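Local structure of NIF3-related protein (Bacillus cereus, 2GX8) at residues K27-I35 with L60-L68; I35-K44 with Y124-G135. The protein is of unknown function but belongs to the NIF3 family, carries a two-zinc site and contains an additional domain that is probably regulatory. One frame throughout, in Å; residues are numbered along the deposited sequence.

Contact 1. Residues K27-I35 with L60-L68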
loop_
_atom_site.group_PDB
_atom_site.type_symbol
_atom_site.label_atom_id
_atom_site.label_comp_id
_atom_site.label_asym_id
_atom_site.label_seq_id
_atom_site.Cartn_x
_atom_site.Cartn_y
_atom_site.Cartn_z
ATOM N N LYS C 27 -33.252 -22.217 -35.515
ATOM C CA LYS C 27 -33.507 -20.995 -34.757
ATOM C C LYS C 27 -32.307 -20.023 -34.842
ATOM O O LYS C 27 -31.141 -20.457 -34.788
ATOM C CB LYS C 27 -33.742 -21.377 -33.285
ATOM C CG LYS C 27 -33.661 -20.228 -32.282
ATOM C CD LYS C 27 -33.504 -20.763 -30.880
ATOM C CE LYS C 27 -33.391 -19.646 -29.882
ATOM N NZ LYS C 27 -33.308 -20.219 -28.519
ATOM N N ILE C 28 -32.593 -18.723 -34.982
ATOM C CA ILE C 28 -31.551 -17.696 -34.944
ATOM C C ILE C 28 -31.423 -17.335 -33.467
ATOM O O ILE C 28 -32.384 -16.860 -32.849
ATOM C CB ILE C 28 -31.892 -16.437 -35.772
ATOM C CG1 ILE C 28 -32.160 -16.797 -37.238
ATOM C CG2 ILE C 28 -30.762 -15.430 -35.692
ATOM C CD1 ILE C 28 -32.493 -15.599 -38.116
ATOM N N PRO C 29 -30.242 -17.581 -32.890
ATOM C CA PRO C 29 -30.011 -17.356 -31.475
ATOM C C PRO C 29 -29.654 -15.926 -31.167
ATOM O O PRO C 29 -29.376 -15.150 -32.076
ATOM C CB PRO C 29 -28.773 -18.201 -31.210
ATOM C CG PRO C 29 -28.005 -18.069 -32.459
ATOM C CD PRO C 29 -29.033 -18.091 -33.560
ATOM N N ASN C 30 -29.667 -15.586 -29.887
ATOM C CA ASN C 30 -29.229 -14.275 -29.485
ATOM C C ASN C 30 -27.777 -14.387 -29.017
ATOM O O ASN C 30 -27.236 -15.488 -28.940
ATOM C CB ASN C 30 -30.183 -13.636 -28.460
ATOM C CG ASN C 30 -30.138 -14.295 -27.102
ATOM O OD1 ASN C 30 -29.180 -14.963 -26.745
ATOM N ND2 ASN C 30 -31.169 -14.069 -26.317
ATOM N N GLY C 31 -27.136 -13.266 -28.725
ATOM C CA GLY C 31 -25.743 -13.294 -28.282
ATOM C C GLY C 31 -25.506 -14.126 -27.033
ATOM O O GLY C 31 -24.506 -14.860 -26.962
ATOM N N HIS C 32 -26.441 -14.047 -26.077
ATOM C CA HIS C 32 -26.324 -14.740 -24.789
ATOM C C HIS C 32 -26.186 -16.237 -24.900
ATOM O O HIS C 32 -25.429 -16.852 -24.149
ATOM C CB HIS C 32 -27.513 -14.460 -23.887
ATOM C CG HIS C 32 -27.599 -13.053 -23.401
ATOM N ND1 HIS C 32 -26.577 -12.446 -22.707
ATOM C CD2 HIS C 32 -28.621 -12.166 -23.427
ATOM C CE1 HIS C 32 -26.945 -11.220 -22.376
ATOM N NE2 HIS C 32 -28.185 -11.030 -22.790
ATOM N N GLU C 33 -26.942 -16.808 -25.830
ATOM C CA GLU C 33 -26.954 -18.228 -26.089
ATOM C C GLU C 33 -25.619 -18.653 -26.640
ATOM O O GLU C 33 -25.018 -19.602 -26.144
ATOM C CB GLU C 33 -28.044 -18.544 -27.090
ATOM C CG GLU C 33 -29.412 -18.124 -26.587
ATOM C CD GLU C 33 -30.545 -18.548 -27.516
ATOM O OE1 GLU C 33 -30.367 -19.574 -28.256
ATOM O OE2 GLU C 33 -31.609 -17.863 -27.484
ATOM N N ILE C 34 -25.158 -17.953 -27.669
ATOM C CA ILE C 34 -23.850 -18.236 -28.267
ATOM C C ILE C 34 -22.756 -18.173 -27.219
ATOM O O ILE C 34 -21.990 -19.109 -27.049
ATOM C CB ILE C 34 -23.574 -17.260 -29.414
ATOM C CG1 ILE C 34 -24.653 -17.491 -30.480
ATOM C CG2 ILE C 34 -22.160 -17.441 -29.972
ATOM C CD1 ILE C 34 -24.622 -16.544 -31.618
ATOM N N ILE C 35 -22.714 -17.062 -26.501
ATOM C CA ILE C 35 -21.748 -16.838 -25.437
ATOM C C ILE C 35 -21.842 -17.925 -24.380
ATOM O O ILE C 35 -20.825 -18.430 -23.919
ATOM C CB ILE C 35 -21.929 -15.413 -24.854
ATOM C CG1 ILE C 35 -21.443 -14.406 -25.888
ATOM C CG2 ILE C 35 -21.213 -15.226 -23.540
ATOM C CD1 ILE C 35 -20.080 -14.736 -26.438
ATOM N N LEU C 60 -25.824 -8.430 -25.782
ATOM C CA LEU C 60 -25.955 -9.746 -26.422
ATOM C C LEU C 60 -27.407 -10.168 -26.625
ATOM O O LEU C 60 -27.673 -11.203 -27.238
ATOM C CB LEU C 60 -25.219 -10.813 -25.611
ATOM C CG LEU C 60 -23.726 -10.608 -25.416
ATOM C CD1 LEU C 60 -23.261 -11.439 -24.253
ATOM C CD2 LEU C 60 -22.937 -10.906 -26.700
ATOM N N ASN C 61 -28.349 -9.381 -26.112
ATOM C CA ASN C 61 -29.775 -9.725 -26.236
ATOM C C ASN C 61 -30.388 -9.297 -27.570
ATOM O O ASN C 61 -31.385 -8.505 -27.591
ATOM C CB ASN C 61 -30.569 -9.171 -25.046
ATOM C CG ASN C 61 -30.286 -7.693 -24.773
ATOM O OD1 ASN C 61 -29.540 -7.032 -25.499
ATOM N ND2 ASN C 61 -30.893 -7.171 -23.715
ATOM N N LYS C 62 -29.801 -9.870 -28.681
ATOM C CA LYS C 62 -30.203 -9.460 -30.021
ATOM C C LYS C 62 -29.901 -10.629 -30.970
ATOM O O LYS C 62 -29.005 -11.396 -30.688
ATOM C CB LYS C 62 -29.399 -8.197 -30.404
ATOM C CG LYS C 62 -27.852 -8.411 -30.480
ATOM C CD LYS C 62 -27.044 -7.102 -30.443
ATOM C CE LYS C 62 -25.595 -7.263 -31.010
ATOM N NZ LYS C 62 -24.863 -8.498 -30.564
ATOM N N PRO C 63 -30.669 -10.805 -32.068
ATOM C CA PRO C 63 -30.403 -11.906 -33.026
ATOM C C PRO C 63 -29.001 -11.861 -33.646
ATOM O O PRO C 63 -28.594 -10.816 -34.155
ATOM C CB PRO C 63 -31.465 -11.690 -34.113
ATOM C CG PRO C 63 -32.563 -10.992 -33.404
ATOM C CD PRO C 63 -31.878 -10.047 -32.445
ATOM N N VAL C 64 -28.281 -12.987 -33.607
ATOM C CA VAL C 64 -26.900 -13.071 -34.125
ATOM C C VAL C 64 -26.783 -14.125 -35.241
ATOM O O VAL C 64 -26.788 -15.323 -34.960
ATOM C CB VAL C 64 -25.894 -13.401 -32.986
ATOM C CG1 VAL C 64 -24.453 -13.461 -33.518
ATOM C CG2 VAL C 64 -25.994 -12.396 -31.851
ATOM N N ARG C 65 -26.685 -13.682 -36.496
ATOM C CA ARG C 65 -26.590 -14.589 -37.645
ATOM C C ARG C 65 -25.154 -14.985 -37.963
ATOM O O ARG C 65 -24.926 -16.001 -38.606
ATOM C CB ARG C 65 -27.160 -13.940 -38.912
ATOM C CG ARG C 65 -28.583 -13.397 -38.845
ATOM C CD ARG C 65 -28.865 -12.601 -40.132
ATOM N NE ARG C 65 -30.093 -11.794 -40.126
ATOM C CZ ARG C 65 -31.301 -12.256 -40.447
ATOM N NH1 ARG C 65 -31.464 -13.537 -40.767
ATOM N NH2 ARG C 65 -32.359 -11.443 -40.432
ATOM N N HIS C 66 -24.196 -14.156 -37.561
ATOM C CA HIS C 66 -22.777 -14.366 -37.857
ATOM C C HIS C 66 -21.919 -13.870 -36.726
ATOM O O HIS C 66 -22.199 -12.821 -36.162
ATOM C CB HIS C 66 -22.336 -13.571 -39.080
ATOM C CG HIS C 66 -22.933 -14.027 -40.371
ATOM N ND1 HIS C 66 -24.179 -13.618 -40.802
ATOM C CD2 HIS C 66 -22.433 -14.811 -41.353
ATOM C CE1 HIS C 66 -24.434 -14.163 -41.976
ATOM N NE2 HIS C 66 -23.388 -14.888 -42.334
ATOM N N VAL C 67 -20.858 -14.614 -36.423
ATOM C CA VAL C 67 -19.900 -14.265 -35.349
ATOM C C VAL C 67 -18.468 -14.310 -35.900
ATOM O O VAL C 67 -18.170 -15.144 -36.761
ATOM C CB VAL C 67 -20.011 -15.265 -34.163
ATOM C CG1 VAL C 67 -19.284 -14.784 -32.946
ATOM C CG2 VAL C 67 -21.510 -15.504 -33.802
ATOM N N LEU C 68 -17.581 -13.433 -35.396
ATOM C CA LEU C 68 -16.187 -13.414 -35.834
ATOM C C LEU C 68 -15.215 -13.752 -34.692
ATOM O O LEU C 68 -15.291 -13.158 -33.595
ATOM C CB LEU C 68 -15.818 -12.033 -36.407
ATOM C CG LEU C 68 -14.453 -11.834 -37.079
ATOM C CD1 LEU C 68 -14.355 -12.650 -38.365
ATOM C CD2 LEU C 68 -14.205 -10.355 -37.385
#

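Contact 2. Residues I35-K44 with Y124-G135. With ZN (zinc ion), chain M.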
loop_
_atom_site.group_PDB
_atom_site.type_symbol
_atom_site.label_atom_id
_atom_site.label_comp_id
_atom_site.label_asym_id
_atom_site.label_seq_id
_atom_site.Cartn_x
_atom_site.Cartn_y
_atom_site.Cartn_z
ATOM N N ILE C 35 -22.714 -17.062 -26.501
ATOM C CA ILE C 35 -21.748 -16.838 -25.437
ATOM C C ILE C 35 -21.842 -17.925 -24.380
ATOM O O ILE C 35 -20.825 -18.430 -23.919
ATOM C CB ILE C 35 -21.929 -15.413 -24.854
ATOM C CG1 ILE C 35 -21.443 -14.406 -25.888
ATOM C CG2 ILE C 35 -21.213 -15.226 -23.540
ATOM C CD1 ILE C 35 -20.080 -14.736 -26.438
ATOM N N SER C 36 -23.063 -18.324 -24.043
ATOM C CA SER C 36 -23.271 -19.370 -23.055
ATOM C C SER C 36 -22.698 -20.710 -23.538
ATOM O O SER C 36 -22.254 -21.515 -22.731
ATOM C CB SER C 36 -24.747 -19.508 -22.712
ATOM O OG SER C 36 -24.893 -20.238 -21.524
ATOM N N LEU C 37 -22.697 -20.930 -24.850
ATOM C CA LEU C 37 -22.120 -22.146 -25.433
ATOM C C LEU C 37 -20.608 -22.052 -25.581
ATOM O O LEU C 37 -19.929 -23.076 -25.666
ATOM C CB LEU C 37 -22.740 -22.464 -26.794
ATOM C CG LEU C 37 -24.169 -23.026 -26.790
ATOM C CD1 LEU C 37 -24.669 -23.232 -28.211
ATOM C CD2 LEU C 37 -24.230 -24.349 -26.022
ATOM N N PHE C 38 -20.080 -20.830 -25.645
ATOM C CA PHE C 38 -18.641 -20.616 -25.744
ATOM C C PHE C 38 -18.024 -20.869 -24.389
ATOM O O PHE C 38 -16.953 -21.477 -24.280
ATOM C CB PHE C 38 -18.311 -19.174 -26.179
ATOM C CG PHE C 38 -16.840 -18.834 -26.090
ATOM C CD1 PHE C 38 -16.344 -18.072 -25.028
ATOM C CD2 PHE C 38 -15.940 -19.309 -27.039
ATOM C CE1 PHE C 38 -14.975 -17.773 -24.922
ATOM C CE2 PHE C 38 -14.578 -19.015 -26.951
ATOM C CZ PHE C 38 -14.090 -18.251 -25.887
ATOM N N GLU C 39 -18.707 -20.383 -23.360
ATOM C CA GLU C 39 -18.238 -20.506 -21.991
ATOM C C GLU C 39 -18.295 -21.931 -21.451
ATOM O O GLU C 39 -17.691 -22.218 -20.424
ATOM C CB GLU C 39 -18.966 -19.513 -21.079
ATOM C CG GLU C 39 -18.549 -18.077 -21.367
ATOM C CD GLU C 39 -19.345 -17.015 -20.632
ATOM O OE1 GLU C 39 -19.144 -15.823 -20.963
ATOM O OE2 GLU C 39 -20.184 -17.343 -19.753
ATOM N N SER C 40 -18.998 -22.819 -22.148
ATOM C CA SER C 40 -19.028 -24.218 -21.748
ATOM C C SER C 40 -17.637 -24.815 -22.009
ATOM O O SER C 40 -17.175 -25.710 -21.290
ATOM C CB SER C 40 -20.099 -24.989 -22.525
ATOM O OG SER C 40 -19.788 -25.073 -23.910
ATOM N N MET C 41 -16.969 -24.298 -23.037
ATOM C CA MET C 41 -15.641 -24.758 -23.409
ATOM C C MET C 41 -14.556 -23.917 -22.727
ATOM O O MET C 41 -13.468 -24.401 -22.440
ATOM C CB MET C 41 -15.465 -24.665 -24.927
ATOM C CG MET C 41 -16.555 -25.344 -25.751
ATOM S SD MET C 41 -16.246 -25.263 -27.536
ATOM C CE MET C 41 -16.352 -23.512 -27.894
ATOM N N TYR C 42 -14.853 -22.653 -22.464
ATOM C CA TYR C 42 -13.874 -21.763 -21.864
ATOM C C TYR C 42 -14.475 -21.005 -20.692
ATOM O O TYR C 42 -14.738 -19.803 -20.818
ATOM C CB TYR C 42 -13.346 -20.780 -22.931
ATOM C CG TYR C 42 -12.640 -21.487 -24.069
ATOM C CD1 TYR C 42 -13.299 -21.789 -25.268
ATOM C CD2 TYR C 42 -11.322 -21.884 -23.930
ATOM C CE1 TYR C 42 -12.651 -22.468 -26.290
ATOM C CE2 TYR C 42 -10.665 -22.553 -24.930
ATOM C CZ TYR C 42 -11.321 -22.841 -26.108
ATOM O OH TYR C 42 -10.615 -23.523 -27.084
ATOM N N PRO C 43 -14.702 -21.697 -19.552
ATOM C CA PRO C 43 -15.306 -21.038 -18.386
ATOM C C PRO C 43 -14.498 -19.881 -17.788
ATOM O O PRO C 43 -13.268 -19.910 -17.814
ATOM C CB PRO C 43 -15.469 -22.178 -17.373
ATOM C CG PRO C 43 -14.583 -23.249 -17.839
ATOM C CD PRO C 43 -14.450 -23.128 -19.305
ATOM N N LYS C 44 -15.207 -18.883 -17.249
ATOM C CA LYS C 44 -14.606 -17.669 -16.663
ATOM C C LYS C 44 -13.787 -17.874 -15.377
ATOM O O LYS C 44 -12.975 -17.025 -15.030
ATOM C CB LYS C 44 -15.678 -16.590 -16.440
ATOM C CG LYS C 44 -16.202 -15.919 -17.709
ATOM C CD LYS C 44 -17.411 -15.039 -17.385
ATOM C CE LYS C 44 -17.833 -14.213 -18.586
ATOM N NZ LYS C 44 -19.208 -13.596 -18.446
ATOM N N TYR C 124 -16.592 -9.270 -27.201
ATOM C CA TYR C 124 -16.484 -10.148 -26.061
ATOM C C TYR C 124 -15.035 -10.595 -25.894
ATOM O O TYR C 124 -14.399 -11.032 -26.865
ATOM C CB TYR C 124 -17.439 -11.342 -26.267
ATOM C CG TYR C 124 -17.381 -12.409 -25.196
ATOM C CD1 TYR C 124 -16.444 -13.450 -25.282
ATOM C CD2 TYR C 124 -18.262 -12.403 -24.127
ATOM C CE1 TYR C 124 -16.374 -14.437 -24.339
ATOM C CE2 TYR C 124 -18.197 -13.412 -23.156
ATOM C CZ TYR C 124 -17.247 -14.420 -23.285
ATOM O OH TYR C 124 -17.138 -15.424 -22.363
ATOM N N ALA C 125 -14.484 -10.491 -24.686
ATOM C CA ALA C 125 -13.088 -10.916 -24.515
ATOM C C ALA C 125 -12.957 -12.285 -23.867
ATOM O O ALA C 125 -13.597 -12.573 -22.859
ATOM C CB ALA C 125 -12.311 -9.905 -23.735
ATOM N N ALA C 126 -12.123 -13.127 -24.460
ATOM C CA ALA C 126 -11.830 -14.440 -23.910
ATOM C C ALA C 126 -10.322 -14.537 -23.809
ATOM O O ALA C 126 -9.677 -15.090 -24.702
ATOM C CB ALA C 126 -12.328 -15.467 -24.835
ATOM N N HIS C 127 -9.752 -13.998 -22.738
ATOM C CA HIS C 127 -8.304 -13.946 -22.638
ATOM C C HIS C 127 -7.643 -15.149 -21.973
ATOM O O HIS C 127 -7.518 -16.185 -22.614
ATOM C CB HIS C 127 -7.827 -12.574 -22.118
ATOM C CG HIS C 127 -6.351 -12.335 -22.272
ATOM N ND1 HIS C 127 -5.622 -11.562 -21.385
ATOM C CD2 HIS C 127 -5.461 -12.803 -23.179
ATOM C CE1 HIS C 127 -4.351 -11.554 -21.748
ATOM N NE2 HIS C 127 -4.223 -12.306 -22.828
ATOM N N THR C 128 -7.234 -15.052 -20.710
ATOM C CA THR C 128 -6.520 -16.179 -20.101
ATOM C C THR C 128 -7.314 -17.466 -20.006
ATOM O O THR C 128 -6.730 -18.542 -19.927
ATOM C CB THR C 128 -5.874 -15.858 -18.751
ATOM O OG1 THR C 128 -6.842 -15.214 -17.922
ATOM C CG2 THR C 128 -4.636 -14.957 -18.939
ATOM N N ASN C 129 -8.631 -17.373 -20.003
ATOM C CA ASN C 129 -9.429 -18.603 -20.002
ATOM C C ASN C 129 -9.203 -19.487 -21.269
ATOM O O ASN C 129 -9.384 -20.694 -21.216
ATOM C CB ASN C 129 -10.927 -18.330 -19.715
ATOM C CG ASN C 129 -11.565 -17.307 -20.685
ATOM O OD1 ASN C 129 -12.676 -17.518 -21.169
ATOM N ND2 ASN C 129 -10.868 -16.206 -20.961
ATOM N N VAL C 130 -8.794 -18.880 -22.385
ATOM C CA VAL C 130 -8.512 -19.603 -23.639
ATOM C C VAL C 130 -7.039 -20.115 -23.643
ATOM O O VAL C 130 -6.685 -21.051 -24.357
ATOM C CB VAL C 130 -8.883 -18.736 -24.893
ATOM C CG1 VAL C 130 -8.501 -19.410 -26.204
ATOM C CG2 VAL C 130 -10.373 -18.437 -24.896
ATOM N N ASP C 131 -6.204 -19.506 -22.802
ATOM C CA ASP C 131 -4.812 -19.899 -22.635
ATOM C C ASP C 131 -4.716 -21.151 -21.773
ATOM O O ASP C 131 -3.920 -22.055 -22.043
ATOM C CB ASP C 131 -4.055 -18.778 -21.920
ATOM C CG ASP C 131 -3.821 -17.576 -22.797
ATOM O OD1 ASP C 131 -2.972 -17.691 -23.706
ATOM O OD2 ASP C 131 -4.424 -16.501 -22.553
ATOM N N VAL C 132 -5.552 -21.164 -20.732
ATOM C CA VAL C 132 -5.620 -22.213 -19.705
ATOM C C VAL C 132 -6.409 -23.460 -20.107
ATOM O O VAL C 132 -6.005 -24.575 -19.808
ATOM C CB VAL C 132 -6.277 -21.628 -18.409
ATOM C CG1 VAL C 132 -6.390 -22.684 -17.314
ATOM C CG2 VAL C 132 -5.511 -20.411 -17.897
ATOM N N ALA C 133 -7.534 -23.270 -20.788
ATOM C CA ALA C 133 -8.427 -24.385 -21.127
ATOM C C ALA C 133 -7.897 -25.420 -22.114
ATOM O O ALA C 133 -7.156 -25.070 -23.037
ATOM C CB ALA C 133 -9.767 -23.853 -21.620
ATOM N N LYS C 134 -8.297 -26.684 -21.906
ATOM C CA LYS C 134 -7.976 -27.788 -22.811
ATOM C C LYS C 134 -8.561 -27.457 -24.187
ATOM O O LYS C 134 -9.706 -26.981 -24.289
ATOM C CB LYS C 134 -8.584 -29.100 -22.294
ATOM C CG LYS C 134 -8.397 -30.300 -23.228
ATOM C CD LYS C 134 -9.314 -31.469 -22.852
ATOM C CE LYS C 134 -9.217 -32.620 -23.876
ATOM N NZ LYS C 134 -10.055 -33.842 -23.530
ATOM N N GLY C 135 -7.768 -27.680 -25.238
ATOM C CA GLY C 135 -8.171 -27.361 -26.611
ATOM C C GLY C 135 -7.873 -25.902 -26.959
ATOM O O GLY C 135 -8.121 -25.454 -28.080
HETATM ZN ZN ZN M . -3.025 -15.717 -24.843
#

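Contact 1. Residues K27-I35 with L60-L68
P29 and V64 join their backbones beside the N-cap of helix 31-38, where a single beta bridge pairs N30 with P63 and ties the helix start to the loop leading into strand 66-70. The bond from V64 N to P29 O, 2.9 Å, is nearly straight at 166°. Next to it, G31 N makes a weak bond to K62 O, and N30 CA approaches that same K62 O at 3.1 Å as a CA-H...O contact. L60 O receives a weak bond from H32 N, at the first turn of the helix. N30 OD1 completes the cap, accepting from E33 N at 3.0 Å; a chi1 of 70° holds CG between the backbone N and the carbonyl carbon, turning the amide back over the turn.

Inward, I34 CD1 meets V64 CG1 (3.6 Å) and V67 CG2 (3.9 Å), while the I35 and L60 side chains cross at about a right angle, I35 CG1 touching L60 CD1. Toward the chain's start, I28 CG2 lies by P63 CB, and the I28 CD1 methyl meets the R65 guanidinium obliquely at NH1. On the solvent side L60 CB sits over one face of the H32 imidazole, 3.8 Å from the ring centroid and 19° off its normal.

Contact 2. Residues I35-K44 with Y124-G135
The Y124 ring is met on one face by I35 and at its edge by F38 and E39. I35 CD1 lies over the ring centre, 3.8 Å from its centroid, and I35 CG2 touches CE2; F38 CE1 comes to the ring edge, 3.7 Å from Y124 CE1. Y124 OH donates to E39 OE1 at 2.5 Å, a modelled length short enough to be read with caution. The extended K44 chain crosses the hydroxyl end of Y124 obliquely, and its NZ forms a salt bridge with the same E39 OE1.

Farther along, F38 has CG anti to its backbone N (chi1 171°), which carries CZ to A126 CB (3.5 Å) and brings V130 CG2 to the ring edge. The same V130 CG2 lies over one face of the Y42 ring, 26° off its normal. A133 CB packs 3.4 Å from Y42 CD2, and N129 O lies in plane at that ring's edge. The Y42 hydroxyl is held beyond the segments by Q370 of helix 362-377, whose V367 also touches F38.

V130 CG2 thus fills the corner between the edge of F38 and a face of Y42, while the neighbouring D131 turns away from them and binds zinc through OD1 at 2.3 Å, with OD2 farther off at 2.8 Å. H92 and E360 complete the protein ligands of this ion, and A126 O accepts from H92 ND1, a second-shell bond that would help orient the imidazole. E360 also reaches a second zinc held by H93 and H357. Short helix 128-132, following strand 122-125, presents one ligand of the dimetal site characteristic of the NIF3 family.

How the contacts relate
Contacts 1 and 2 take opposite ends of helix 31-38 and lay it against the same five-stranded mixed sheet, their centres about 17 Å apart. Both use I35, which touches the 60-68 segment in one and strand 122-125 in the other. Contact 1 is partly buried, far from the centre of the chain; backbone bonds and helix capping dominate, with aliphatic packing beneath and solvent-facing residues at its margin. Contact 2 is buried near the centre, and its chemistry shifts to aromatic rings packed by aliphatic groups, with a tyrosine-glutamate-lysine cluster to one side. Contact 2 also includes a zinc ligand, whereas contact 1 holds none.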